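PDB 6A7T: N-acetylglucosamine-specific lectin from Saxidomus purpuratus, which is a C-type lectin that binds N-acetylated sugars, apparently without needing calcium for carbohydrate recognition. Local coordinates for residues Gly48-Lys53 with Asp143-Asn148; Ala54-Lys59 with Gly149-Glu154; Thr65-Lys70 with Pro108-Gly113; Gly91-Glu96 with Lys123-Tyr128; Lys118-Lys123 with Gln137-Val142. One frame throughout, in Å; residues are numbered along the deposited sequence.

Contact 1. Residues Gly48-Lys53 with Asp143-Asn148; sequences GWEGSK and DCENTN
Cys144, Gly48 and Glu50 carry this contact, in which an irregular loop lies against the first turn of a helix. The carbonyl oxygen of Cys144 is its hub: Glu50 N donates to Cys144 O over 2.9 Å, with the donor nearly along the C=O axis. The same oxygen lies at the edge of the Trp49 ring, close to its plane. With CG beside its own backbone N (chi1 -65°), the Glu50 side chain sets off past this carbonyl, so that Glu50 CG approaches Cys144 O to 3.2 Å. Gly48, the N-cap residue, turns its CA hydrogens to two loop carbonyls; Gly48 CA makes C-H...O contacts of 3.4 Å with both Glu145 O and Thr147 O. Two waters fill in the remaining polar links. One accepts from Trp49 N and donates to Asp143 O and Thr147 O, while the other joins Gly51 N to Glu145 O. The loop is shaped from within by Asp143, whose OD1 receives Glu145 N and Asn146 N from the same face of the carboxylate. Beyond the contact, Cys144 is disulfide-bonded to Cys125, and Glu50 OE2 pairs with Arg93. The first-turn amides, which have no helical carbonyl to bond, are thus served by loop carbonyls directly or through water, an arrangement that should complement the partial positive charge of the helix start.

Contact 2. Residues Ala54-Lys59 with Gly149-Glu154; sequences AFCESK and GPCICE. With CA (calcium ion), chain D.
The segments of helix 54-58 and strand 149-154 run at 36° to each other, their axes 8.6 Å apart at closest approach, and Cys56 and Cys153 have the nearest CA atoms. No hydrogen bond joins them; the link is covalent, a disulfide of 2.0 Å between Cys56 SG and Cys153 SG with a chi3 of -81°. Both cysteines hold SG beside their own backbone N, which directs the two sulfurs toward each other between helix and strand. A third sulfur belongs to the same cluster: Cys151 SG lies 4.3 Å from Cys56 SG, without bonding to it. Phe55, its CG anti to the backbone N (chi1 173°), brings one corner of its ring to these sulfurs. Phe55 CD2 is 3.8 Å from Cys153 SG and 4.0 Å from Cys151 SG, both approaching the ring obliquely. One face of the ring carries Lys59 CG near its rim, and Arg47 makes a cation-pi contact with it. Residues alternate along the strand, so Glu154 turns from the helix and its extended chain reaches calcium, which it binds through both carboxylate oxygens, OE2 at 2.4 Å and OE1 at 2.8 Å. Thr65, Glu67 and Glu71 supply the other protein ligands. A disulfide between the first helix and the last strand is a hallmark of the C-type lectin fold, and here that strand also leads directly into a calcium site.

Contact 3. Residues Thr65-Lys70 with Pro108-Gly113; sequences TVECSK and PFTFIG. With CA (calcium ion), chain D.
The Phe111 ring lies against the chain at the start of helix 69-80, with Cys68 O over one face, displaced toward the rim. Ser69 N approaches the ring obliquely, and Ser69 CB comes within 3.7 Å of Phe111 CE1, while Val66 runs alongside the ring and points the same way, Val66 CG1 being 4.0 Å from Phe111 CD2. Beside the ring, Thr110 OG1 donates to Glu67 O over 3.0 Å, tilted 25° from the carbonyl plane. A water ties the backbones together, donating to Val66 O and Phe111 O and accepting from Thr110 N. On its other side the 65-70 segment binds calcium through Thr65 O at 2.3 Å and Glu67 OE1 at 2.4 Å; Thr65 OG1 donates a hydrogen bond of 2.6 Å to the second carboxylate oxygen, Glu67 OE2. Cys68 forms a disulfide with Cys23 of the other subunit. The contact thus joins the calcium-binding approach to helix 69-80 with the long loop after strand 100-103, whose Phe109 packs on Trp103 and Trp138.

Contact 4. Residues Gly91-Glu96 with Lys123-Tyr128; sequences GARWNE and KGCLDY
Trp94 sets its CG anti to the backbone N (chi1 -178°), laying the indole along Lys123, whose chain is extended beyond CG and crosses one face of the ring. Lys123 CG stands 3.8 Å from the centroid of the five-membered ring, only 5° off its normal, in a CH-pi contact. Glu96 bends at chi2 (60°) to bring its carboxylate to the indole edge. There Glu96 OE1 takes two donors: Trp94 NE1 at 2.9 Å, with the oxygen close to the ring plane, and Lys123 NZ, in a salt bridge, at 2.8 Å. The strands are antiparallel: Trp94 N donates to Gly124 O and Leu126 N to Ala92 O, bracketing the non-hydrogen-bonded pair Arg93 and Cys125. On that pair's face, Cys125 SG, in one of two modelled conformers, lies over the Arg93 guanidinium, which forms a salt bridge with Glu50; Cys125 is itself disulfide-bonded to Cys144. Farther along, Ala92 CB packs on Leu126 CD2 at 3.9 Å. Glu96 OE1 therefore couples ring and ammonium group: the salt bridge probably helps to keep the lysine chain stretched over the indole, while the two donors together should limit the rotation of the carboxylate and help stabilise its negative charge.

Contact 5. Residues Lys118-Lys123 with Gln137-Val142; sequences KPDNNK and QWNDHV
Asp140 pushes its carboxylate under the turn formed by Asp120, Asn121 and Asn122, its CG placed between backbone N and carbonyl carbon (chi1 50°). Asp140 OD1 accepts Asp120 N at 2.9 Å and Asp140 OD2 accepts Asn121 N at 2.8 Å, each through its syn lone pair, with a weak third bond from Asn122 N to OD2. The Asn122 amide crosses it with the two planes 43° apart. Asn122 ND2 donates to Asp140 O at 3.0 Å from well above the carbonyl plane, while Asn122 OD1 lies close to Asp140 OD2 without a bond. At the turn's other end, before a cis peptide to Pro119, Lys118 bends back and its NZ meets Asp120 OD2 in a 2.9 Å salt bridge. Lys118 CE then lies 3.2 Å from Asn139 OD1. A water joins Asp120 OD2, Asn139 ND2 and Asp140 O. In this protein Asp120, Asn139 and Asp140 are known to bind a second calcium, Lys118 and Asn139 both N-acetyl-D-glucosamine and N-acetyl-D-galactosamine, and His141 the latter; none is bound here. The turn's N-H groups at Asp140 and Lys118 at Asp120 probably offset part of the negative charge, consistent with the site keeping this shape without metal.

Overall arrangement
From the N terminus, helix 49-58 opens the first two loops: contact 1 joins its start to residues 143-148, and contact 2 its end to the last strand. These two cross, and together they enclose the other three. Contact 3 closes the loop from 65-70 to 108-113 and crosses contact 4, which pairs strands 87-95 and 125-131 of one sheet. Contact 5 follows contact 3 in series but crosses contact 4, sharing Lys123 with it and fastening the loop 118-123 to strand 134-141, an edge strand of the same sheet. The Cys125-Cys144 disulfide links contacts 1 and 4, whereas contacts 2 and 3 meet at the bound calcium. Helix, both sheets and the long loops are thereby tied into one domain.

Contact 1. Residues Gly48-Lys53 with Asp143-Asn148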
# COMPACT_ATOMS: atom_id res chain seq x y z
N GLY B 48 -13.81 13.33 21.23
CA GLY B 48 -12.42 13.17 21.21
C GLY B 48 -12.02 12.15 20.15
O GLY B 48 -12.85 11.43 19.59
N TRP B 49 -10.72 12.05 19.93
CA TRP B 49 -10.22 11.10 18.89
C TRP B 49 -10.63 9.67 19.25
O TRP B 49 -11.17 8.96 18.40
CB TRP B 49 -8.72 11.28 18.68
CG TRP B 49 -8.21 10.44 17.54
CD1 TRP B 49 -7.98 10.83 16.24
CD2 TRP B 49 -7.90 9.04 17.60
NE1 TRP B 49 -7.54 9.76 15.50
CE2 TRP B 49 -7.49 8.65 16.30
CE3 TRP B 49 -7.97 8.09 18.62
CZ2 TRP B 49 -7.10 7.34 16.01
CZ3 TRP B 49 -7.61 6.78 18.33
CH2 TRP B 49 -7.16 6.43 17.06
N GLU B 50 -10.43 9.26 20.51
CA GLU B 50 -10.80 7.92 20.93
C GLU B 50 -12.30 7.72 20.79
O GLU B 50 -12.78 6.64 20.36
CB GLU B 50 -10.33 7.63 22.35
CG GLU B 50 -8.82 7.60 22.48
CD GLU B 50 -8.21 7.10 23.80
OE1 GLU B 50 -8.97 6.80 24.74
OE2 GLU B 50 -6.95 7.04 23.89
N GLY B 51 -13.10 8.75 21.12
CA GLY B 51 -14.52 8.61 21.00
C GLY B 51 -14.95 8.47 19.55
O GLY B 51 -16.00 7.85 19.24
N SER B 52 -14.20 9.13 18.65
CA SER B 52 -14.46 9.12 17.26
C SER B 52 -14.13 7.73 16.69
O SER B 52 -14.90 7.20 15.93
CB SER B 52 -13.68 10.18 16.53
OG SER B 52 -13.94 11.48 17.04
N LYS B 53 -13.01 7.17 17.15
CA LYS B 53 -12.64 5.78 16.76
C LYS B 53 -13.78 4.82 17.12
O LYS B 53 -14.27 4.04 16.27
CB LYS B 53 -11.35 5.37 17.42
CG LYS B 53 -10.90 3.94 17.07
CD LYS B 53 -9.58 3.62 17.73
CE LYS B 53 -9.20 2.16 17.55
NZ LYS B 53 -10.23 1.29 18.16
N ASP B 143 -3.68 15.51 22.34
CA ASP B 143 -4.79 15.09 23.13
C ASP B 143 -5.77 14.27 22.29
O ASP B 143 -6.61 14.82 21.56
CB ASP B 143 -5.48 16.30 23.76
CG ASP B 143 -6.37 15.90 24.92
OD1 ASP B 143 -6.76 14.71 25.02
OD2 ASP B 143 -6.71 16.79 25.73
N CYS B 144 -5.74 12.97 22.54
CA CYS B 144 -6.50 11.99 21.83
C CYS B 144 -7.78 11.64 22.56
O CYS B 144 -8.55 10.80 22.07
CB CYS B 144 -5.65 10.73 21.65
SG CYS B 144 -4.29 11.03 20.50
N GLU B 145 -8.04 12.30 23.70
CA GLU B 145 -9.23 12.02 24.42
C GLU B 145 -10.16 13.23 24.55
O GLU B 145 -11.40 13.07 24.44
CB GLU B 145 -8.87 11.41 25.78
CG GLU B 145 -10.10 10.83 26.42
CD GLU B 145 -9.88 10.09 27.72
OE1 GLU B 145 -8.69 9.75 28.04
OE2 GLU B 145 -10.92 9.86 28.43
N ASN B 146 -9.59 14.42 24.82
CA ASN B 146 -10.39 15.54 25.34
C ASN B 146 -10.53 16.73 24.38
O ASN B 146 -11.22 17.72 24.70
CB ASN B 146 -9.85 15.96 26.71
CG ASN B 146 -10.42 15.02 27.74
OD1 ASN B 146 -11.64 14.79 27.79
ND2 ASN B 146 -9.55 14.39 28.49
N THR B 147 -9.97 16.66 23.19
CA THR B 147 -10.18 17.68 22.23
C THR B 147 -11.33 17.24 21.33
O THR B 147 -11.20 16.28 20.54
CB THR B 147 -8.91 18.00 21.44
OG1 THR B 147 -7.93 18.42 22.40
CG2 THR B 147 -9.13 19.01 20.34
N ASN B 148 -12.48 17.89 21.47
CA ASN B 148 -13.68 17.41 20.85
C ASN B 148 -13.79 17.98 19.44
O ASN B 148 -13.64 19.15 19.27
CB ASN B 148 -14.92 17.74 21.67
CG ASN B 148 -15.12 16.75 22.79
OD1 ASN B 148 -16.03 15.93 22.75
ND2 ASN B 148 -14.31 16.83 23.81
O HOH W 1 -9.23 14.31 21.17
O HOH W 2 -12.48 10.61 23.27

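Contact 2. Residues Ala54-Lys59 with Gly149-Glu154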
# COMPACT_ATOMS: atom_id res chain seq x y z
N ALA B 54 -14.25 4.91 18.38
CA ALA B 54 -15.40 4.06 18.81
C ALA B 54 -16.67 4.33 18.00
O ALA B 54 -17.42 3.41 17.73
CB ALA B 54 -15.66 4.26 20.28
N PHE B 55 -16.98 5.61 17.72
CA PHE B 55 -18.13 5.96 16.95
C PHE B 55 -18.09 5.25 15.59
O PHE B 55 -19.09 4.67 15.16
CB PHE B 55 -18.26 7.48 16.77
CG PHE B 55 -19.35 7.90 15.83
CD1 PHE B 55 -20.71 7.76 16.17
CD2 PHE B 55 -19.05 8.37 14.55
CE1 PHE B 55 -21.70 8.12 15.27
CE2 PHE B 55 -20.04 8.71 13.66
CZ PHE B 55 -21.37 8.59 14.01
N CYS B 56 -16.95 5.33 14.89
CA CYS B 56 -16.92 4.75 13.56
C CYS B 56 -17.13 3.22 13.67
O CYS B 56 -17.82 2.59 12.84
CB CYS B 56 -15.62 5.08 12.87
SG CYS B 56 -15.52 6.83 12.40
N GLU B 57 -16.55 2.64 14.70
CA GLU B 57 -16.75 1.16 14.96
C GLU B 57 -18.24 0.82 15.18
O GLU B 57 -18.72 -0.21 14.67
CB GLU B 57 -15.88 0.71 16.12
CG GLU B 57 -14.39 0.70 15.81
CD GLU B 57 -13.47 0.68 17.03
OE1 GLU B 57 -13.98 0.79 18.17
OE2 GLU B 57 -12.24 0.62 16.86
N SER B 58 -18.99 1.72 15.83
CA SER B 58 -20.43 1.57 16.09
C SER B 58 -21.25 1.53 14.80
O SER B 58 -22.40 1.03 14.79
CB SER B 58 -20.91 2.67 17.03
OG SER B 58 -21.31 3.81 16.31
N LYS B 59 -20.69 2.04 13.68
CA LYS B 59 -21.35 2.06 12.36
C LYS B 59 -20.75 0.98 11.43
O LYS B 59 -20.94 1.02 10.21
CB LYS B 59 -21.19 3.45 11.75
CG LYS B 59 -21.69 4.58 12.62
CD LYS B 59 -23.17 4.51 12.91
CE LYS B 59 -23.70 5.83 13.42
NZ LYS B 59 -24.83 6.31 12.59
N GLY B 149 -14.09 17.11 18.48
CA GLY B 149 -14.29 17.54 17.13
C GLY B 149 -15.11 16.56 16.33
O GLY B 149 -15.47 15.50 16.82
N PRO B 150 -15.37 16.88 15.06
CA PRO B 150 -16.03 15.98 14.13
C PRO B 150 -14.99 14.98 13.60
O PRO B 150 -13.79 15.06 13.90
CB PRO B 150 -16.50 16.93 13.01
CG PRO B 150 -15.38 17.94 12.97
CD PRO B 150 -14.97 18.12 14.40
N CYS B 151 -15.48 14.03 12.82
CA CYS B 151 -14.59 12.97 12.32
C CYS B 151 -15.06 12.47 10.96
O CYS B 151 -16.17 12.83 10.48
CB CYS B 151 -14.54 11.86 13.36
SG CYS B 151 -16.05 10.89 13.55
N ILE B 152 -14.21 11.66 10.30
CA ILE B 152 -14.57 11.01 9.03
C ILE B 152 -14.49 9.48 9.20
O ILE B 152 -13.45 8.95 9.51
CB ILE B 152 -13.63 11.47 7.91
CG1 ILE B 152 -13.53 12.98 7.87
CG2 ILE B 152 -14.10 10.86 6.60
CD1 ILE B 152 -12.49 13.55 6.98
N CYS B 153 -15.62 8.82 9.03
CA CYS B 153 -15.66 7.37 8.99
C CYS B 153 -15.66 6.87 7.54
O CYS B 153 -16.07 7.54 6.62
CB CYS B 153 -16.89 6.78 9.67
SG CYS B 153 -17.17 7.34 11.37
N GLU B 154 -15.14 5.66 7.38
CA GLU B 154 -14.95 5.00 6.06
C GLU B 154 -15.38 3.54 6.18
O GLU B 154 -14.99 2.87 7.08
CB GLU B 154 -13.49 5.07 5.62
CG GLU B 154 -13.27 4.51 4.21
CD GLU B 154 -11.84 4.51 3.70
OE1 GLU B 154 -10.91 4.74 4.53
OE2 GLU B 154 -11.64 4.24 2.48
CA CA D . -9.26 4.67 2.29
O HOH W 3 -9.31 2.34 3.27
O HOH W 4 -9.68 3.77 0.11

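Contact 3. Residues Thr65-Lys70 with Pro108-Gly113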
# COMPACT_ATOMS: atom_id res chain seq x y z
N THR B 65 -8.86 6.00 6.43
CA THR B 65 -7.46 5.79 6.11
C THR B 65 -7.28 6.25 4.67
O THR B 65 -8.17 6.00 3.84
CB THR B 65 -7.03 4.33 6.36
OG1 THR B 65 -7.71 3.46 5.46
CG2 THR B 65 -7.27 3.88 7.78
N VAL B 66 -6.20 6.96 4.39
CA VAL B 66 -6.09 7.65 3.10
C VAL B 66 -4.89 7.08 2.33
O VAL B 66 -3.73 7.38 2.68
CB VAL B 66 -5.94 9.16 3.34
CG1 VAL B 66 -5.82 9.96 2.05
CG2 VAL B 66 -7.09 9.71 4.20
N GLU B 67 -5.18 6.22 1.33
CA GLU B 67 -4.15 5.41 0.68
C GLU B 67 -3.58 6.12 -0.54
O GLU B 67 -2.53 5.70 -1.00
CB GLU B 67 -4.70 4.03 0.33
CG GLU B 67 -4.83 3.18 1.55
CD GLU B 67 -6.09 3.39 2.37
OE1 GLU B 67 -7.07 3.94 1.80
OE2 GLU B 67 -6.13 2.81 3.49
N CYS B 68 -4.22 7.17 -1.05
CA CYS B 68 -3.75 7.78 -2.27
C CYS B 68 -4.16 9.23 -2.37
O CYS B 68 -5.10 9.72 -1.66
CB CYS B 68 -4.29 7.06 -3.51
SG CYS B 68 -6.10 7.09 -3.63
N SER B 69 -3.52 9.93 -3.31
CA SER B 69 -3.77 11.36 -3.52
C SER B 69 -5.19 11.65 -4.03
O SER B 69 -5.80 12.67 -3.65
CB SER B 69 -2.69 11.93 -4.41
OG SER B 69 -2.92 11.53 -5.75
N LYS B 70 -5.81 10.74 -4.79
CA LYS B 70 -7.14 10.95 -5.24
C LYS B 70 -8.15 10.97 -4.07
O LYS B 70 -9.07 11.77 -4.09
CB LYS B 70 -7.54 9.88 -6.25
CG LYS B 70 -6.88 10.05 -7.61
CD LYS B 70 -7.66 9.45 -8.77
CE LYS B 70 -8.21 8.05 -8.56
NZ LYS B 70 -7.21 7.02 -8.91
N PRO B 108 1.26 0.88 7.31
CA PRO B 108 2.04 2.11 7.15
C PRO B 108 1.44 3.06 6.12
O PRO B 108 0.74 2.65 5.20
CB PRO B 108 3.39 1.68 6.55
CG PRO B 108 3.45 0.21 6.80
CD PRO B 108 2.04 -0.30 6.89
N PHE B 109 1.77 4.33 6.26
CA PHE B 109 1.36 5.28 5.27
C PHE B 109 1.95 4.87 3.93
O PHE B 109 3.12 4.38 3.90
CB PHE B 109 1.84 6.68 5.62
CG PHE B 109 1.26 7.31 6.86
CD1 PHE B 109 -0.03 7.05 7.27
CD2 PHE B 109 2.04 8.18 7.62
CE1 PHE B 109 -0.54 7.65 8.40
CE2 PHE B 109 1.54 8.78 8.76
CZ PHE B 109 0.24 8.51 9.14
N THR B 110 1.15 5.11 2.88
CA THR B 110 1.56 5.06 1.50
C THR B 110 1.64 6.48 0.99
O THR B 110 2.70 7.08 0.91
CB THR B 110 0.61 4.13 0.71
OG1 THR B 110 -0.77 4.37 0.99
CG2 THR B 110 0.84 2.68 1.05
N PHE B 111 0.48 7.07 0.67
CA PHE B 111 0.36 8.49 0.44
C PHE B 111 0.72 9.21 1.74
O PHE B 111 0.39 8.72 2.79
CB PHE B 111 -1.07 8.82 0.03
CG PHE B 111 -1.37 10.30 -0.01
CD1 PHE B 111 -0.95 11.09 -1.05
CD2 PHE B 111 -2.05 10.92 1.04
CE1 PHE B 111 -1.19 12.46 -1.07
CE2 PHE B 111 -2.27 12.29 1.03
CZ PHE B 111 -1.88 13.06 -0.03
N ILE B 112 1.50 10.30 1.63
CA ILE B 112 1.92 11.11 2.75
C ILE B 112 1.22 12.45 2.61
O ILE B 112 1.42 13.18 1.64
CB ILE B 112 3.45 11.29 2.81
CG1 ILE B 112 4.16 9.93 2.77
CG2 ILE B 112 3.85 12.11 4.03
CD1 ILE B 112 4.05 9.12 4.04
N GLY B 113 0.36 12.76 3.59
CA GLY B 113 -0.53 13.92 3.49
C GLY B 113 -0.30 14.98 4.56
O GLY B 113 -1.18 15.85 4.78
CA CA D . -9.26 4.67 2.29
O HOH W 3 -9.31 2.34 3.27
O HOH W 5 -1.17 6.68 3.40
O HOH W 4 -9.68 3.77 0.11

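Contact 4. Residues Gly91-Glu96 with Lys123-Tyr128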
# COMPACT_ATOMS: atom_id res chain seq x y z
N GLY B 91 -8.09 8.25 10.84
CA GLY B 91 -7.77 6.98 11.46
C GLY B 91 -6.28 6.71 11.57
O GLY B 91 -5.82 5.58 11.20
N ALA B 92 -5.51 7.63 12.12
CA ALA B 92 -4.12 7.38 12.35
C ALA B 92 -3.77 7.94 13.71
O ALA B 92 -4.35 8.96 14.11
CB ALA B 92 -3.29 8.00 11.27
N ARG B 93 -2.89 7.23 14.43
CA ARG B 93 -2.29 7.72 15.63
C ARG B 93 -0.92 7.08 15.83
O ARG B 93 -0.50 6.21 15.08
CB ARG B 93 -3.19 7.57 16.87
CG ARG B 93 -3.29 6.19 17.49
CD ARG B 93 -4.01 6.23 18.83
NE ARG B 93 -3.38 6.88 19.98
CZ ARG B 93 -4.02 7.17 21.12
NH1 ARG B 93 -5.26 6.74 21.33
NH2 ARG B 93 -3.43 7.86 22.07
N TRP B 94 -0.19 7.65 16.77
CA TRP B 94 1.09 7.11 17.25
C TRP B 94 0.90 5.75 17.89
O TRP B 94 -0.01 5.56 18.67
CB TRP B 94 1.65 8.04 18.31
CG TRP B 94 2.98 7.53 18.77
CD1 TRP B 94 3.29 6.82 19.89
CD2 TRP B 94 4.20 7.70 18.04
NE1 TRP B 94 4.63 6.51 19.88
CE2 TRP B 94 5.22 7.06 18.78
CE3 TRP B 94 4.53 8.33 16.84
CZ2 TRP B 94 6.53 7.04 18.33
CZ3 TRP B 94 5.84 8.31 16.41
CH2 TRP B 94 6.83 7.68 17.15
N ASN B 95 1.79 4.83 17.58
CA ASN B 95 1.80 3.52 18.29
C ASN B 95 3.23 3.29 18.76
O ASN B 95 4.17 3.44 17.98
CB ASN B 95 1.24 2.37 17.43
CG ASN B 95 1.12 1.08 18.22
OD1 ASN B 95 0.06 0.74 18.75
ND2 ASN B 95 2.21 0.37 18.31
N GLU B 96 3.36 3.03 20.06
CA GLU B 96 4.68 2.95 20.68
C GLU B 96 5.38 1.68 20.19
O GLU B 96 6.55 1.75 19.86
CB GLU B 96 4.61 3.02 22.20
CG GLU B 96 5.96 3.22 22.87
CD GLU B 96 6.75 4.47 22.52
OE1 GLU B 96 6.15 5.47 22.09
OE2 GLU B 96 8.01 4.46 22.69
N LYS B 123 3.57 12.32 19.49
CA LYS B 123 2.98 11.03 19.80
C LYS B 123 1.46 11.15 19.93
O LYS B 123 0.81 10.51 20.77
CB LYS B 123 3.61 10.46 21.07
CG LYS B 123 5.10 10.23 20.90
CD LYS B 123 5.71 9.27 21.86
CE LYS B 123 7.16 8.96 21.50
NZ LYS B 123 7.67 7.82 22.32
N GLY B 124 0.87 11.88 19.00
CA GLY B 124 -0.52 12.14 19.10
C GLY B 124 -1.41 11.39 18.12
O GLY B 124 -1.10 10.29 17.65
N CYS B 125 -2.55 12.02 17.82
CA CYS B 125 -3.58 11.50 16.92
C CYS B 125 -3.76 12.46 15.74
O CYS B 125 -3.54 13.62 15.88
CB CYS B 125 -4.92 11.30 17.63
SG CYS B 125 -4.88 10.01 18.90
N LEU B 126 -4.13 11.92 14.58
CA LEU B 126 -4.19 12.72 13.37
C LEU B 126 -5.62 13.24 13.08
O LEU B 126 -6.63 12.59 13.37
CB LEU B 126 -3.70 11.91 12.15
CG LEU B 126 -2.19 11.98 11.90
CD1 LEU B 126 -1.48 11.17 12.98
CD2 LEU B 126 -1.82 11.52 10.49
N ASP B 127 -5.64 14.43 12.49
CA ASP B 127 -6.79 15.07 11.86
C ASP B 127 -6.41 15.61 10.50
O ASP B 127 -5.22 15.60 10.08
CB ASP B 127 -7.34 16.25 12.71
CG ASP B 127 -6.32 17.34 13.01
OD1 ASP B 127 -5.44 17.58 12.17
OD2 ASP B 127 -6.56 18.07 14.04
N TYR B 128 -7.41 16.00 9.70
CA TYR B 128 -7.24 16.98 8.65
C TYR B 128 -7.47 18.35 9.31
O TYR B 128 -8.38 18.48 10.13
CB TYR B 128 -8.25 16.84 7.51
CG TYR B 128 -7.82 15.88 6.44
CD1 TYR B 128 -7.10 16.32 5.35
CD2 TYR B 128 -8.16 14.55 6.51
CE1 TYR B 128 -6.65 15.44 4.38
CE2 TYR B 128 -7.73 13.66 5.55
CZ TYR B 128 -6.99 14.11 4.47
OH TYR B 128 -6.53 13.22 3.53

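Contact 5. Residues Lys118-Lys123 with Gln137-Val142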
# COMPACT_ATOMS: atom_id res chain seq x y z
N LYS B 118 4.54 19.76 9.37
CA LYS B 118 4.04 18.65 10.21
C LYS B 118 4.69 17.35 9.74
O LYS B 118 5.09 17.26 8.58
CB LYS B 118 2.51 18.60 10.10
CG LYS B 118 1.82 19.94 10.33
CD LYS B 118 2.11 20.53 11.68
CE LYS B 118 1.19 21.68 12.04
NZ LYS B 118 1.46 22.14 13.42
N PRO B 119 4.79 16.36 10.64
CA PRO B 119 4.27 16.38 12.00
C PRO B 119 5.10 17.10 13.07
O PRO B 119 6.31 17.24 12.92
CB PRO B 119 4.19 14.90 12.37
CG PRO B 119 5.35 14.30 11.61
CD PRO B 119 5.35 15.05 10.30
N ASP B 120 4.48 17.45 14.19
CA ASP B 120 5.19 17.96 15.40
C ASP B 120 5.89 16.83 16.17
O ASP B 120 6.78 17.11 17.00
CB ASP B 120 4.22 18.72 16.27
CG ASP B 120 3.86 20.04 15.63
OD1 ASP B 120 4.79 20.87 15.46
OD2 ASP B 120 2.68 20.22 15.27
N ASN B 121 5.47 15.57 15.95
CA ASN B 121 6.02 14.37 16.62
C ASN B 121 5.70 14.45 18.11
O ASN B 121 6.59 14.42 18.97
CB ASN B 121 7.51 14.17 16.30
CG ASN B 121 7.70 13.79 14.85
OD1 ASN B 121 8.47 14.39 14.12
ND2 ASN B 121 6.95 12.80 14.42
N ASN B 122 4.40 14.52 18.39
CA ASN B 122 3.92 14.73 19.72
C ASN B 122 3.30 13.42 20.22
O ASN B 122 2.59 13.40 21.23
CB ASN B 122 3.05 15.99 19.73
CG ASN B 122 1.86 15.91 18.78
OD1 ASN B 122 1.53 14.83 18.29
ND2 ASN B 122 1.15 17.02 18.62
N LYS B 123 3.57 12.32 19.49
CA LYS B 123 2.98 11.03 19.80
C LYS B 123 1.46 11.15 19.93
O LYS B 123 0.81 10.51 20.77
CB LYS B 123 3.61 10.46 21.07
CG LYS B 123 5.10 10.23 20.90
CD LYS B 123 5.71 9.27 21.86
CE LYS B 123 7.16 8.96 21.50
NZ LYS B 123 7.67 7.82 22.32
N GLN B 137 -4.81 19.59 5.31
CA GLN B 137 -3.78 18.54 5.31
C GLN B 137 -3.64 17.96 6.71
O GLN B 137 -4.26 18.46 7.70
CB GLN B 137 -2.46 19.14 4.79
CG GLN B 137 -2.59 19.57 3.36
CD GLN B 137 -1.44 20.45 2.96
OE1 GLN B 137 -1.29 21.59 3.42
NE2 GLN B 137 -0.60 19.89 2.10
N TRP B 138 -2.78 16.95 6.87
CA TRP B 138 -2.77 16.21 8.16
C TRP B 138 -2.01 17.02 9.21
O TRP B 138 -0.96 17.56 8.92
CB TRP B 138 -2.12 14.83 8.09
CG TRP B 138 -2.71 13.93 7.06
CD1 TRP B 138 -3.86 14.07 6.34
CD2 TRP B 138 -2.06 12.73 6.59
NE1 TRP B 138 -3.97 13.04 5.44
CE2 TRP B 138 -2.89 12.19 5.58
CE3 TRP B 138 -0.86 12.08 6.92
CZ2 TRP B 138 -2.56 11.02 4.90
CZ3 TRP B 138 -0.54 10.92 6.25
CH2 TRP B 138 -1.41 10.38 5.29
N ASN B 139 -2.47 16.89 10.44
CA ASN B 139 -1.78 17.34 11.64
C ASN B 139 -1.86 16.29 12.73
O ASN B 139 -2.83 15.50 12.78
CB ASN B 139 -2.37 18.66 12.19
CG ASN B 139 -1.56 19.23 13.33
OD1 ASN B 139 -0.31 19.14 13.35
ND2 ASN B 139 -2.28 19.88 14.24
N ASP B 140 -0.88 16.30 13.65
CA ASP B 140 -0.86 15.48 14.80
C ASP B 140 -1.22 16.32 16.03
O ASP B 140 -0.66 17.35 16.27
CB ASP B 140 0.47 14.76 15.05
CG ASP B 140 1.73 15.59 15.02
OD1 ASP B 140 1.73 16.72 14.46
OD2 ASP B 140 2.76 15.03 15.54
N HIS B 141 -2.14 15.80 16.81
CA HIS B 141 -2.63 16.49 18.03
C HIS B 141 -2.36 15.61 19.26
O HIS B 141 -2.75 14.46 19.28
CB HIS B 141 -4.11 16.77 17.88
CG HIS B 141 -4.67 17.60 18.98
ND1 HIS B 141 -4.32 18.91 19.14
CD2 HIS B 141 -5.55 17.30 19.96
CE1 HIS B 141 -4.95 19.39 20.20
NE2 HIS B 141 -5.72 18.45 20.71
N VAL B 142 -1.84 16.19 20.36
CA VAL B 142 -1.39 15.45 21.55
C VAL B 142 -2.56 14.79 22.26
O VAL B 142 -2.44 13.68 22.77
CB VAL B 142 -0.62 16.34 22.55
CG1 VAL B 142 -1.47 17.48 23.08
CG2 VAL B 142 -0.09 15.53 23.74
O HOH W 6 -0.28 20.54 16.57
O HOH W 7 -0.28 12.19 23.00